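Local coordinates for nuclear import protein MOG1 (Saccharomyces cerevisiae, PDB 1JHS) that interacts with the Ran GTPase Gsp1 and takes part in nuclear protein import and poly(A)+ mRNA export, at residues N3-L8 with A12-V17; T138-S143 with R177-V182; H77-T82 with T88-L93; K71-F76 with L130-Q135. The protein carries 1 engineered substitution. One frame throughout, in Å; residues are numbered along the deposited sequence.

Contact 1 of 4, residues N3-L8 with A12-V17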
loop_
_atom_site.group_PDB
_atom_site.type_symbol
_atom_site.label_atom_id
_atom_site.label_comp_id
_atom_site.label_asym_id
_atom_site.label_seq_id
_atom_site.Cartn_x
_atom_site.Cartn_y
_atom_site.Cartn_z
ATOM N N ASN A 3 15.078 4.281 -2.541
ATOM C CA ASN A 3 13.883 4.602 -3.320
ATOM C C ASN A 3 14.116 5.883 -4.115
ATOM O O ASN A 3 14.853 6.771 -3.672
ATOM C CB ASN A 3 12.695 4.753 -2.369
ATOM C CG ASN A 3 12.408 3.463 -1.598
ATOM O OD1 ASN A 3 12.123 3.484 -0.394
ATOM N ND2 ASN A 3 12.490 2.337 -2.290
ATOM N N LYS A 4 13.506 5.980 -5.289
ATOM C CA LYS A 4 13.696 7.164 -6.116
ATOM C C LYS A 4 12.405 7.936 -6.373
ATOM O O LYS A 4 11.325 7.367 -6.423
ATOM C CB LYS A 4 14.326 6.758 -7.435
ATOM C CG LYS A 4 13.522 5.695 -8.136
ATOM C CD LYS A 4 14.178 5.269 -9.428
ATOM C CE LYS A 4 13.255 4.326 -10.146
ATOM N NZ LYS A 4 13.827 3.936 -11.462
ATOM N N GLU A 5 12.540 9.241 -6.552
ATOM C CA GLU A 5 11.389 10.095 -6.791
ATOM C C GLU A 5 10.685 9.796 -8.102
ATOM O O GLU A 5 11.318 9.511 -9.118
ATOM C CB GLU A 5 11.806 11.570 -6.758
ATOM C CG GLU A 5 10.669 12.523 -7.070
ATOM C CD GLU A 5 11.019 13.985 -6.839
ATOM O OE1 GLU A 5 10.505 14.828 -7.590
ATOM O OE2 GLU A 5 11.795 14.296 -5.909
ATOM N N VAL A 6 9.362 9.835 -8.073
ATOM C CA VAL A 6 8.585 9.604 -9.285
ATOM C C VAL A 6 7.508 10.650 -9.348
ATOM O O VAL A 6 7.093 11.187 -8.314
ATOM C CB VAL A 6 7.869 8.217 -9.316
ATOM C CG1 VAL A 6 8.865 7.098 -9.555
ATOM C CG2 VAL A 6 7.101 8.001 -8.033
ATOM N N GLU A 7 7.059 10.933 -10.564
ATOM C CA GLU A 7 5.988 11.886 -10.787
ATOM C C GLU A 7 4.710 11.114 -11.053
ATOM O O GLU A 7 4.693 10.194 -11.874
ATOM C CB GLU A 7 6.275 12.764 -11.998
ATOM C CG GLU A 7 7.306 13.827 -11.742
ATOM C CD GLU A 7 7.358 14.844 -12.869
ATOM O OE1 GLU A 7 6.649 14.674 -13.899
ATOM O OE2 GLU A 7 8.102 15.820 -12.721
ATOM N N LEU A 8 3.642 11.482 -10.351
ATOM C CA LEU A 8 2.370 10.813 -10.543
ATOM C C LEU A 8 1.352 11.784 -11.132
ATOM O O LEU A 8 1.489 12.995 -10.999
ATOM C CB LEU A 8 1.817 10.305 -9.204
ATOM C CG LEU A 8 2.699 9.436 -8.312
ATOM C CD1 LEU A 8 1.821 8.898 -7.182
ATOM C CD2 LEU A 8 3.293 8.283 -9.089
ATOM N N ALA A 12 1.520 16.141 -11.092
ATOM C CA ALA A 12 0.823 16.897 -10.061
ATOM C C ALA A 12 1.212 16.424 -8.653
ATOM O O ALA A 12 1.060 17.157 -7.681
ATOM C CB ALA A 12 -0.678 16.750 -10.247
ATOM N N ILE A 13 1.711 15.198 -8.554
ATOM C CA ILE A 13 2.092 14.653 -7.252
ATOM C C ILE A 13 3.420 13.920 -7.376
ATOM O O ILE A 13 3.725 13.388 -8.441
ATOM C CB ILE A 13 1.014 13.637 -6.780
ATOM C CG1 ILE A 13 -0.239 14.380 -6.320
ATOM C CG2 ILE A 13 1.547 12.756 -5.642
ATOM C CD1 ILE A 13 -1.407 13.459 -6.093
ATOM N N THR A 14 4.224 13.916 -6.312
ATOM C CA THR A 14 5.465 13.155 -6.329
ATOM C C THR A 14 5.536 12.318 -5.049
ATOM O O THR A 14 4.925 12.651 -4.030
ATOM C CB THR A 14 6.757 14.056 -6.414
ATOM O OG1 THR A 14 6.839 14.913 -5.266
ATOM C CG2 THR A 14 6.732 14.910 -7.684
ATOM N N THR A 15 6.237 11.193 -5.137
ATOM C CA THR A 15 6.472 10.335 -3.983
ATOM C C THR A 15 7.670 9.513 -4.434
ATOM O O THR A 15 8.377 9.925 -5.369
ATOM C CB THR A 15 5.234 9.449 -3.629
ATOM O OG1 THR A 15 5.528 8.674 -2.452
ATOM C CG2 THR A 15 4.867 8.521 -4.779
ATOM N N VAL A 16 7.932 8.381 -3.792
ATOM C CA VAL A 16 9.075 7.572 -4.223
ATOM C C VAL A 16 8.658 6.129 -4.389
ATOM O O VAL A 16 7.656 5.713 -3.808
ATOM C CB VAL A 16 10.220 7.617 -3.186
ATOM C CG1 VAL A 16 10.700 9.047 -3.000
ATOM C CG2 VAL A 16 9.732 7.045 -1.827
ATOM N N VAL A 17 9.401 5.390 -5.225
ATOM C CA VAL A 17 9.190 3.956 -5.402
ATOM C C VAL A 17 10.575 3.291 -5.516
ATOM O O VAL A 17 11.583 3.954 -5.832
ATOM C CB VAL A 17 8.306 3.580 -6.653
ATOM C CG1 VAL A 17 6.961 4.324 -6.598
ATOM C CG2 VAL A 17 9.054 3.852 -7.943
#

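Contact 2 of 4, residues T138-S143 with R177-V182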
loop_
_atom_site.group_PDB
_atom_site.type_symbol
_atom_site.label_atom_id
_atom_site.label_comp_id
_atom_site.label_asym_id
_atom_site.label_seq_id
_atom_site.Cartn_x
_atom_site.Cartn_y
_atom_site.Cartn_z
ATOM N N THR A 138 -10.256 14.821 -0.533
ATOM C CA THR A 138 -9.679 13.623 -1.115
ATOM C C THR A 138 -8.940 12.818 -0.059
ATOM O O THR A 138 -8.178 13.379 0.719
ATOM C CB THR A 138 -8.699 13.996 -2.238
ATOM O OG1 THR A 138 -9.411 14.671 -3.285
ATOM C CG2 THR A 138 -8.018 12.760 -2.793
ATOM N N ASP A 139 -9.192 11.509 -0.028
ATOM C CA ASP A 139 -8.489 10.593 0.876
ATOM C C ASP A 139 -7.563 9.800 -0.065
ATOM O O ASP A 139 -8.048 9.072 -0.944
ATOM C CB ASP A 139 -9.459 9.607 1.562
ATOM C CG ASP A 139 -9.914 10.089 2.939
ATOM O OD1 ASP A 139 -9.312 11.079 3.445
ATOM O OD2 ASP A 139 -10.853 9.471 3.521
ATOM N N VAL A 140 -6.251 10.008 0.068
ATOM C CA VAL A 140 -5.289 9.269 -0.767
ATOM C C VAL A 140 -5.010 7.924 -0.091
ATOM O O VAL A 140 -4.593 7.901 1.069
ATOM C CB VAL A 140 -3.964 10.004 -0.880
ATOM C CG1 VAL A 140 -2.995 9.203 -1.791
ATOM C CG2 VAL A 140 -4.206 11.416 -1.428
ATOM N N VAL A 141 -5.216 6.815 -0.812
ATOM C CA VAL A 141 -4.952 5.491 -0.237
ATOM C C VAL A 141 -3.817 4.824 -1.031
ATOM O O VAL A 141 -3.902 4.665 -2.240
ATOM C CB VAL A 141 -6.220 4.588 -0.230
ATOM C CG1 VAL A 141 -5.898 3.197 0.356
ATOM C CG2 VAL A 141 -7.324 5.248 0.623
ATOM N N ILE A 142 -2.742 4.477 -0.331
ATOM C CA ILE A 142 -1.602 3.824 -0.975
ATOM C C ILE A 142 -1.609 2.378 -0.500
ATOM O O ILE A 142 -1.622 2.138 0.720
ATOM C CB ILE A 142 -0.251 4.472 -0.571
ATOM C CG1 ILE A 142 -0.227 5.956 -0.978
ATOM C CG2 ILE A 142 0.902 3.763 -1.302
ATOM C CD1 ILE A 142 1.143 6.679 -0.775
ATOM N N SER A 143 -1.647 1.419 -1.436
ATOM C CA SER A 143 -1.631 0.003 -1.048
ATOM C C SER A 143 -0.440 -0.696 -1.690
ATOM O O SER A 143 -0.083 -0.412 -2.835
ATOM C CB SER A 143 -2.942 -0.730 -1.434
ATOM O OG SER A 143 -3.373 -0.502 -2.774
ATOM N N ARG A 177 5.964 9.903 3.812
ATOM C CA ARG A 177 6.779 11.059 4.187
ATOM C C ARG A 177 7.221 11.878 2.989
ATOM O O ARG A 177 7.354 13.094 3.102
ATOM C CB ARG A 177 7.994 10.615 4.999
ATOM C CG ARG A 177 7.579 10.272 6.429
ATOM C CD ARG A 177 8.753 10.240 7.330
ATOM N NE ARG A 177 8.371 10.419 8.729
ATOM C CZ ARG A 177 7.494 9.670 9.352
ATOM N NH1 ARG A 177 6.904 8.704 8.669
ATOM N NH2 ARG A 177 7.257 9.835 10.657
ATOM N N LYS A 178 7.421 11.215 1.853
ATOM C CA LYS A 178 7.858 11.881 0.616
ATOM C C LYS A 178 6.724 12.385 -0.279
ATOM O O LYS A 178 6.971 13.063 -1.295
ATOM C CB LYS A 178 8.715 10.922 -0.210
ATOM C CG LYS A 178 10.107 10.686 0.350
ATOM C CD LYS A 178 11.025 11.831 -0.032
ATOM C CE LYS A 178 12.464 11.484 0.291
ATOM N NZ LYS A 178 13.392 12.454 -0.380
ATOM N N PHE A 179 5.492 12.064 0.098
ATOM C CA PHE A 179 4.308 12.432 -0.669
ATOM C C PHE A 179 4.119 13.949 -0.743
ATOM O O PHE A 179 4.043 14.622 0.283
ATOM C CB PHE A 179 3.069 11.781 -0.034
ATOM C CG PHE A 179 1.813 11.932 -0.857
ATOM C CD1 PHE A 179 1.499 11.007 -1.855
ATOM C CD2 PHE A 179 0.979 13.021 -0.665
ATOM C CE1 PHE A 179 0.343 11.177 -2.666
ATOM C CE2 PHE A 179 -0.174 13.205 -1.472
ATOM C CZ PHE A 179 -0.480 12.279 -2.466
ATOM N N HIS A 180 4.029 14.484 -1.958
ATOM C CA HIS A 180 3.869 15.931 -2.111
ATOM C C HIS A 180 2.951 16.338 -3.257
ATOM O O HIS A 180 3.066 15.823 -4.382
ATOM C CB HIS A 180 5.244 16.598 -2.327
ATOM C CG HIS A 180 6.128 16.576 -1.121
ATOM N ND1 HIS A 180 5.748 17.112 0.092
ATOM C CD2 HIS A 180 7.387 16.095 -0.942
ATOM C CE1 HIS A 180 6.734 16.963 0.965
ATOM N NE2 HIS A 180 7.739 16.347 0.362
ATOM N N VAL A 181 2.035 17.260 -2.972
ATOM C CA VAL A 181 1.148 17.749 -4.016
ATOM C C VAL A 181 1.900 18.920 -4.645
ATOM O O VAL A 181 2.208 19.908 -3.977
ATOM C CB VAL A 181 -0.221 18.232 -3.466
ATOM C CG1 VAL A 181 -1.099 18.696 -4.621
ATOM C CG2 VAL A 181 -0.922 17.083 -2.714
ATOM N N VAL A 182 2.221 18.773 -5.924
ATOM C CA VAL A 182 2.959 19.788 -6.671
ATOM C C VAL A 182 2.017 20.771 -7.352
ATOM O O VAL A 182 2.257 21.979 -7.335
ATOM C CB VAL A 182 3.845 19.119 -7.758
ATOM C CG1 VAL A 182 4.460 20.173 -8.676
ATOM C CG2 VAL A 182 4.938 18.298 -7.095
#

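Contact 3 of 4, residues H77-T82 with T88-L93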
loop_
_atom_site.group_PDB
_atom_site.type_symbol
_atom_site.label_atom_id
_atom_site.label_comp_id
_atom_site.label_asym_id
_atom_site.label_seq_id
_atom_site.Cartn_x
_atom_site.Cartn_y
_atom_site.Cartn_z
ATOM N N HIS A 77 -11.083 2.461 4.840
ATOM C CA HIS A 77 -10.460 2.269 3.543
ATOM C C HIS A 77 -9.811 0.917 3.410
ATOM O O HIS A 77 -9.751 0.367 2.306
ATOM C CB HIS A 77 -9.449 3.375 3.261
ATOM C CG HIS A 77 -10.093 4.686 2.943
ATOM N ND1 HIS A 77 -10.856 4.878 1.810
ATOM C CD2 HIS A 77 -10.122 5.857 3.619
ATOM C CE1 HIS A 77 -11.330 6.113 1.805
ATOM N NE2 HIS A 77 -10.899 6.730 2.893
ATOM N N VAL A 78 -9.314 0.391 4.523
ATOM C CA VAL A 78 -8.719 -0.954 4.507
ATOM C C VAL A 78 -9.831 -1.970 4.191
ATOM O O VAL A 78 -9.641 -2.889 3.369
ATOM C CB VAL A 78 -8.080 -1.321 5.895
ATOM C CG1 VAL A 78 -7.671 -2.817 5.898
ATOM C CG2 VAL A 78 -6.813 -0.489 6.133
ATOM N N GLU A 79 -10.979 -1.810 4.857
ATOM C CA GLU A 79 -12.114 -2.726 4.661
ATOM C C GLU A 79 -12.510 -2.772 3.184
ATOM O O GLU A 79 -12.730 -3.856 2.624
ATOM C CB GLU A 79 -13.308 -2.291 5.529
ATOM C CG GLU A 79 -14.555 -3.189 5.427
ATOM C CD GLU A 79 -14.338 -4.615 5.936
ATOM O OE1 GLU A 79 -13.458 -4.838 6.793
ATOM O OE2 GLU A 79 -15.068 -5.528 5.487
ATOM N N ASP A 80 -12.587 -1.608 2.537
ATOM C CA ASP A 80 -12.937 -1.589 1.112
ATOM C C ASP A 80 -11.970 -2.409 0.267
ATOM O O ASP A 80 -12.374 -3.060 -0.706
ATOM C CB ASP A 80 -12.985 -0.160 0.579
ATOM C CG ASP A 80 -14.225 0.582 1.030
ATOM O OD1 ASP A 80 -15.103 -0.047 1.649
ATOM O OD2 ASP A 80 -14.334 1.801 0.769
ATOM N N LEU A 81 -10.688 -2.373 0.611
ATOM C CA LEU A 81 -9.688 -3.139 -0.130
ATOM C C LEU A 81 -9.750 -4.643 0.162
ATOM O O LEU A 81 -9.641 -5.477 -0.745
ATOM C CB LEU A 81 -8.276 -2.652 0.216
ATOM C CG LEU A 81 -7.788 -1.299 -0.298
ATOM C CD1 LEU A 81 -6.562 -0.874 0.528
ATOM C CD2 LEU A 81 -7.414 -1.393 -1.793
ATOM N N THR A 82 -9.900 -5.003 1.428
ATOM C CA THR A 82 -9.913 -6.409 1.782
ATOM C C THR A 82 -11.219 -7.098 1.407
ATOM O O THR A 82 -11.213 -8.245 0.969
ATOM C CB THR A 82 -9.659 -6.584 3.292
ATOM O OG1 THR A 82 -10.614 -5.800 4.017
ATOM C CG2 THR A 82 -8.242 -6.105 3.670
ATOM N N THR A 88 -13.270 -11.424 5.451
ATOM C CA THR A 88 -14.340 -10.996 6.356
ATOM C C THR A 88 -13.794 -10.443 7.674
ATOM O O THR A 88 -14.517 -9.770 8.421
ATOM C CB THR A 88 -15.284 -12.141 6.666
ATOM O OG1 THR A 88 -14.501 -13.274 7.033
ATOM C CG2 THR A 88 -16.162 -12.460 5.429
ATOM N N LYS A 89 -12.539 -10.750 7.978
ATOM C CA LYS A 89 -11.897 -10.225 9.186
ATOM C C LYS A 89 -10.423 -10.092 8.881
ATOM O O LYS A 89 -9.831 -10.944 8.222
ATOM C CB LYS A 89 -12.068 -11.160 10.393
ATOM C CG LYS A 89 -13.522 -11.472 10.707
ATOM C CD LYS A 89 -13.686 -12.239 12.009
ATOM C CE LYS A 89 -15.186 -12.485 12.260
ATOM N NZ LYS A 89 -15.386 -12.961 13.644
ATOM N N TRP A 90 -9.825 -9.023 9.372
ATOM C CA TRP A 90 -8.412 -8.816 9.132
ATOM C C TRP A 90 -7.772 -8.255 10.379
ATOM O O TRP A 90 -8.467 -7.776 11.299
ATOM C CB TRP A 90 -8.184 -7.840 7.955
ATOM C CG TRP A 90 -8.980 -6.539 8.026
ATOM C CD1 TRP A 90 -10.247 -6.327 7.551
ATOM C CD2 TRP A 90 -8.549 -5.290 8.590
ATOM N NE1 TRP A 90 -10.631 -5.023 7.779
ATOM C CE2 TRP A 90 -9.606 -4.363 8.413
ATOM C CE3 TRP A 90 -7.376 -4.865 9.221
ATOM C CZ2 TRP A 90 -9.523 -3.026 8.854
ATOM C CZ3 TRP A 90 -7.291 -3.528 9.664
ATOM C CH2 TRP A 90 -8.361 -2.629 9.469
ATOM N N GLU A 91 -6.450 -8.306 10.418
ATOM C CA GLU A 91 -5.755 -7.748 11.563
ATOM C C GLU A 91 -4.630 -6.836 11.116
ATOM O O GLU A 91 -4.059 -7.011 10.025
ATOM C CB GLU A 91 -5.232 -8.853 12.482
ATOM C CG GLU A 91 -4.145 -9.762 11.950
ATOM C CD GLU A 91 -3.753 -10.836 12.998
ATOM O OE1 GLU A 91 -2.782 -11.590 12.755
ATOM O OE2 GLU A 91 -4.423 -10.923 14.055
ATOM N N ALA A 92 -4.352 -5.832 11.940
ATOM C CA ALA A 92 -3.284 -4.900 11.646
ATOM C C ALA A 92 -2.037 -5.469 12.299
ATOM O O ALA A 92 -1.957 -5.505 13.529
ATOM C CB ALA A 92 -3.621 -3.519 12.228
ATOM N N LEU A 93 -1.087 -5.934 11.488
ATOM C CA LEU A 93 0.162 -6.487 12.009
ATOM C C LEU A 93 1.052 -5.377 12.556
ATOM O O LEU A 93 1.861 -5.603 13.458
ATOM C CB LEU A 93 0.927 -7.236 10.916
ATOM C CG LEU A 93 0.177 -8.360 10.200
ATOM C CD1 LEU A 93 1.125 -9.102 9.291
ATOM C CD2 LEU A 93 -0.434 -9.301 11.219
HETATM O O HOH W 1 -13.793 -6.786 8.775
#

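Contact 4 of 4, residues K71-F76 with L130-Q135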
loop_
_atom_site.group_PDB
_atom_site.type_symbol
_atom_site.label_atom_id
_atom_site.label_comp_id
_atom_site.label_asym_id
_atom_site.label_seq_id
_atom_site.Cartn_x
_atom_site.Cartn_y
_atom_site.Cartn_z
ATOM N N LYS A 71 -7.671 7.103 12.394
ATOM C CA LYS A 71 -7.590 5.636 12.371
ATOM C C LYS A 71 -8.892 4.991 11.871
ATOM O O LYS A 71 -8.874 3.985 11.163
ATOM C CB LYS A 71 -7.250 5.082 13.764
ATOM C CG LYS A 71 -7.315 3.554 13.813
ATOM C CD LYS A 71 -6.639 2.963 15.018
ATOM C CE LYS A 71 -6.676 1.437 14.975
ATOM N NZ LYS A 71 -6.094 0.869 16.238
ATOM N N GLU A 72 -10.030 5.553 12.263
ATOM C CA GLU A 72 -11.308 5.024 11.813
ATOM C C GLU A 72 -11.451 5.172 10.300
ATOM O O GLU A 72 -11.955 4.263 9.627
ATOM C CB GLU A 72 -12.464 5.737 12.527
ATOM C CG GLU A 72 -12.954 5.015 13.752
ATOM C CD GLU A 72 -14.022 5.812 14.500
ATOM O OE1 GLU A 72 -14.856 6.485 13.844
ATOM O OE2 GLU A 72 -14.015 5.755 15.753
ATOM N N ALA A 73 -10.997 6.302 9.757
ATOM C CA ALA A 73 -11.060 6.519 8.308
ATOM C C ALA A 73 -10.154 5.483 7.616
ATOM O O ALA A 73 -10.496 4.926 6.570
ATOM C CB ALA A 73 -10.598 7.938 7.960
ATOM N N TRP A 74 -9.003 5.233 8.213
ATOM C CA TRP A 74 -8.063 4.272 7.642
ATOM C C TRP A 74 -8.695 2.880 7.647
ATOM O O TRP A 74 -8.666 2.167 6.629
ATOM C CB TRP A 74 -6.757 4.295 8.444
ATOM C CG TRP A 74 -5.738 3.276 8.020
ATOM C CD1 TRP A 74 -4.813 3.397 7.005
ATOM C CD2 TRP A 74 -5.507 2.007 8.631
ATOM N NE1 TRP A 74 -4.008 2.271 6.968
ATOM C CE2 TRP A 74 -4.414 1.406 7.956
ATOM C CE3 TRP A 74 -6.117 1.310 9.699
ATOM C CZ2 TRP A 74 -3.919 0.133 8.303
ATOM C CZ3 TRP A 74 -5.618 0.040 10.040
ATOM C CH2 TRP A 74 -4.531 -0.526 9.343
ATOM N N GLN A 75 -9.287 2.487 8.772
ATOM C CA GLN A 75 -9.923 1.162 8.845
ATOM C C GLN A 75 -10.995 1.002 7.782
ATOM O O GLN A 75 -11.162 -0.066 7.203
ATOM C CB GLN A 75 -10.535 0.941 10.239
ATOM C CG GLN A 75 -9.481 0.908 11.354
ATOM C CD GLN A 75 -10.110 0.751 12.745
ATOM O OE1 GLN A 75 -10.951 1.561 13.157
ATOM N NE2 GLN A 75 -9.718 -0.284 13.454
ATOM N N PHE A 76 -11.738 2.079 7.537
ATOM C CA PHE A 76 -12.790 2.073 6.541
ATOM C C PHE A 76 -12.196 1.784 5.163
ATOM O O PHE A 76 -12.734 0.971 4.399
ATOM C CB PHE A 76 -13.485 3.445 6.515
ATOM C CG PHE A 76 -14.500 3.594 5.402
ATOM C CD1 PHE A 76 -15.821 3.223 5.590
ATOM C CD2 PHE A 76 -14.107 4.066 4.147
ATOM C CE1 PHE A 76 -16.743 3.311 4.542
ATOM C CE2 PHE A 76 -15.026 4.157 3.089
ATOM C CZ PHE A 76 -16.341 3.778 3.289
ATOM N N LEU A 130 -2.998 5.964 4.536
ATOM C CA LEU A 130 -4.043 6.937 4.250
ATOM C C LEU A 130 -3.414 8.305 4.434
ATOM O O LEU A 130 -2.733 8.535 5.430
ATOM C CB LEU A 130 -5.198 6.787 5.241
ATOM C CG LEU A 130 -6.216 7.938 5.238
ATOM C CD1 LEU A 130 -6.900 8.099 3.836
ATOM C CD2 LEU A 130 -7.268 7.643 6.324
ATOM N N ILE A 131 -3.613 9.191 3.459
ATOM C CA ILE A 131 -3.124 10.565 3.527
ATOM C C ILE A 131 -4.388 11.382 3.247
ATOM O O ILE A 131 -4.902 11.363 2.130
ATOM C CB ILE A 131 -2.073 10.862 2.433
ATOM C CG1 ILE A 131 -0.826 10.004 2.679
ATOM C CG2 ILE A 131 -1.690 12.339 2.486
ATOM C CD1 ILE A 131 0.211 9.994 1.530
ATOM N N ARG A 132 -4.885 12.080 4.260
ATOM C CA ARG A 132 -6.113 12.856 4.087
ATOM C C ARG A 132 -5.848 14.261 3.556
ATOM O O ARG A 132 -5.212 15.066 4.240
ATOM C CB ARG A 132 -6.844 12.939 5.434
ATOM C CG ARG A 132 -6.899 11.589 6.198
ATOM C CD ARG A 132 -8.091 11.543 7.159
ATOM N NE ARG A 132 -9.334 11.315 6.423
ATOM C CZ ARG A 132 -10.552 11.345 6.969
ATOM N NH1 ARG A 132 -10.705 11.610 8.263
ATOM N NH2 ARG A 132 -11.617 11.054 6.223
ATOM N N LEU A 133 -6.306 14.546 2.337
ATOM C CA LEU A 133 -6.164 15.883 1.764
ATOM C C LEU A 133 -7.527 16.561 1.960
ATOM O O LEU A 133 -8.305 16.756 1.017
ATOM C CB LEU A 133 -5.810 15.797 0.286
ATOM C CG LEU A 133 -4.470 15.091 0.017
ATOM C CD1 LEU A 133 -4.205 15.116 -1.491
ATOM C CD2 LEU A 133 -3.323 15.802 0.764
ATOM N N THR A 134 -7.801 16.877 3.227
ATOM C CA THR A 134 -9.052 17.481 3.669
ATOM C C THR A 134 -9.455 18.713 2.860
ATOM O O THR A 134 -10.632 18.885 2.516
ATOM C CB THR A 134 -8.929 17.820 5.162
ATOM O OG1 THR A 134 -8.489 16.639 5.859
ATOM C CG2 THR A 134 -10.251 18.282 5.718
ATOM N N GLN A 135 -8.459 19.512 2.519
ATOM C CA GLN A 135 -8.613 20.742 1.737
ATOM C C GLN A 135 -9.210 20.480 0.345
ATOM O O GLN A 135 -9.800 21.375 -0.269
ATOM C CB GLN A 135 -7.226 21.382 1.579
ATOM C CG GLN A 135 -7.213 22.673 0.826
ATOM C CD GLN A 135 -5.845 23.356 0.783
ATOM O OE1 GLN A 135 -5.755 24.548 0.450
ATOM N NE2 GLN A 135 -4.777 22.610 1.092
#

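Contact 1 of 4, residues N3-L8 with A12-V17
The carboxylate of Glu5 is the flat group that reaches over to the partner strand: the methyl CG2 of Thr14 lies 3.8 Å from Glu5 OE1 and comes in from above the carboxylate plane, not at its in-plane edge. That methyl stands on the same face of a β hairpin as Glu5, Glu7 and Val16; the other face carries Lys4, Val6, Leu8, Ile13, Thr15 and Val17. Strands 4-8 and 13-17 run antiparallel at 138°, with hydrogen-bonded pairs Lys4-Val17, Val6-Thr15 and Leu8-Ile13 alternating with the non-hydrogen-bonded pairs Glu5-Val16 and Glu7-Thr14. Each hydrogen-bonded pair makes two bonds, of which Leu8 N to Ile13 O is the shortest at 2.7 Å, while the return bond from Ile13 N to Leu8 O stretches to 3.3 Å. Leu8 is opposed by two residues, Ala12 and Ile13, which makes a classic bulge where the second strand begins.

Val6, Leu8, Ile13 and Val17 make much of their face apolar, and Val6 packs on Tyr37 of strand 34-39. Leu8 CD1 spans two neighbours on strand 13-17, lying 4.2 Å from Ile13 CG2 and 3.9 Å from Thr15 CG2. The hydroxyl of Thr15 is bonded to Met175 O, which ties the hairpin to helix 163-178. With Val6 CG1 anti to the carbonyl carbon (chi1 -73°), this methyl is directed diagonally across the strands and meets Val17 CG2 at 3.6 Å.

Contact 2 of 4, residues T138-S143 with R177-V182
Phe179 points its ring at strand 138-147 and ends against Val140. The side chain leaves the turn between helix 163-178 and strand 180-181 with CG anti to the backbone N (chi1 -172°), which sends the ring toward the strand. Its CB is still 5.5 Å from Ile142 CD1, and CG, one atom further, packs on Ile131 of the adjacent strand. Between the two segments the ring contacts run along CD1, CE1 and CZ. Phe179 CD1 makes the first, loose approach, 4.5 Å from Ile142 CD1. Next along that side, CE1 lies 4.0 Å from Val140 CG1 and also touches Ile13 of the small sheet. At the tip, Phe179 CZ is equally far, 4.0 Å, from CG1 and CG2 of Val140, and both methyls come against the end of the ring obliquely. The two side chains approach from opposite directions.

The ring thereby forms a bridge in the core between the seven-stranded sheet, represented by Val140 and Ile142, and the three-stranded sheet that contains strands 13-17 and 180-181. All three residues are buried, and only carbon atoms touch. Such a joint depends on shape and on burial of apolar surface, with no directional bond between the segments to fix the angle of the ring.

Contact 3 of 4, residues H77-T82 with T88-L93
Val78 CG1 presses onto a face of the Trp90 indole in a CH-pi contact, 3.4 Å from the centroid of the six-membered ring and nearly along its normal. This is the tight part of the interface: Val78 CB also reaches Trp90 CZ2, at 3.7 Å, so CB and CG1 both rest on the benzene portion.

Toward the pyrrole portion the packing gives way to polar groups. The chain of Glu79 bends at chi2 (64°) and brings its carboxylate to the ring edge. There Trp90 NE1 donates to Glu79 OE1 at 3.0 Å (N-H...O 150°), almost in the indole plane, with carboxylate and ring planes 31° apart. Thr82 OG1 approaches Trp90 CD1 obliquely at 3.6 Å. A water donates to Glu79 OE1 at 2.8 Å and to Thr88 O at 3.1 Å, bridging the helix to the strand beyond the indole. OE1 therefore accepts from two donors, while OE2 lies close to the carboxylate of Glu83, a proximity that might raise the proton affinity of the pair. If a leucine stood in place of Trp90, Glu79 OE1 would probably lose its indole donor and Val78 the flat surface on which it rests.

Helix 70-83 lies over the seven-stranded sheet, with Val78 also touching Val128 of strand 124-133. Trp90, on strand 87-99 at one edge of the sheet, packs on Val108 of strand 103-113, beside helix 70-83.

Contact 4 of 4, residues K71-F76 with L130-Q135
Ala73, the first residue of helix segment 71-76 to touch strand 130-133, sets its methyl over the centre of the Arg132 guanidinium, with Ala73 CB 3.5 Å from Arg132 CZ. The flat cation is thus covered on one face by a small apolar group, while its nitrogens find partners elsewhere: NE forms a salt bridge with Asp139, NH1 a hydrogen bond with Lys67 O, and NH2 a weak one with Val65 O. A bend at chi3 (76°) turns the arginine end so that it lies beneath the helix. With a methionine in place of Arg132, Asp139 would probably lose its charged mate and Lys67 O its donor.

The same Ala73 CB also meets Leu130 CD2 at 3.7 Å. One residue on, Trp74 continues around that leucine: Leu130 CD2 comes to 3.5 Å from the backbone N of Trp74, and the indole CD1 of Trp74 lies 3.8 Å from Leu130 CB. The leucine CB is near the ring plane, so Trp74 offers it an edge, and the Trp74 NE1 bonds to Val128 O, which would hold the ring in its rotation.

All four residues are buried where helix 70-83 lies on the seven-stranded sheet; segment 71-76 runs at 116° to strand 130-133. Leu70 and His77 of the same helix also pack on Leu130, while Trp74 extends the interface to Phe104 and Val108 of strand 103-113.

Overall arrangement
Contacts 3 and 4 are successive parts of one interface, helix 70-83 on the seven-stranded sheet; their centres are 14 Å apart, and Trp90 CH2 meets Trp74 CZ3 at 3.9 Å. Contact 2 lies 11 Å from contact 4 between centres; it uses strand 138-147, and contact 4 the neighbouring strand 124-133. Asp139 links all three, since its OD2 is 2.8 Å from His77 NE2, a probable hydrogen bond, and its OD1 pairs with Arg132. Contact 1, about 10 Å from contact 2 between centres, joins it through the small sheet, where strand 13-17 neighbours strand 180-181. Contacts 1 and 3, 26 Å apart between centres, lie on opposite sides of the chain's centre.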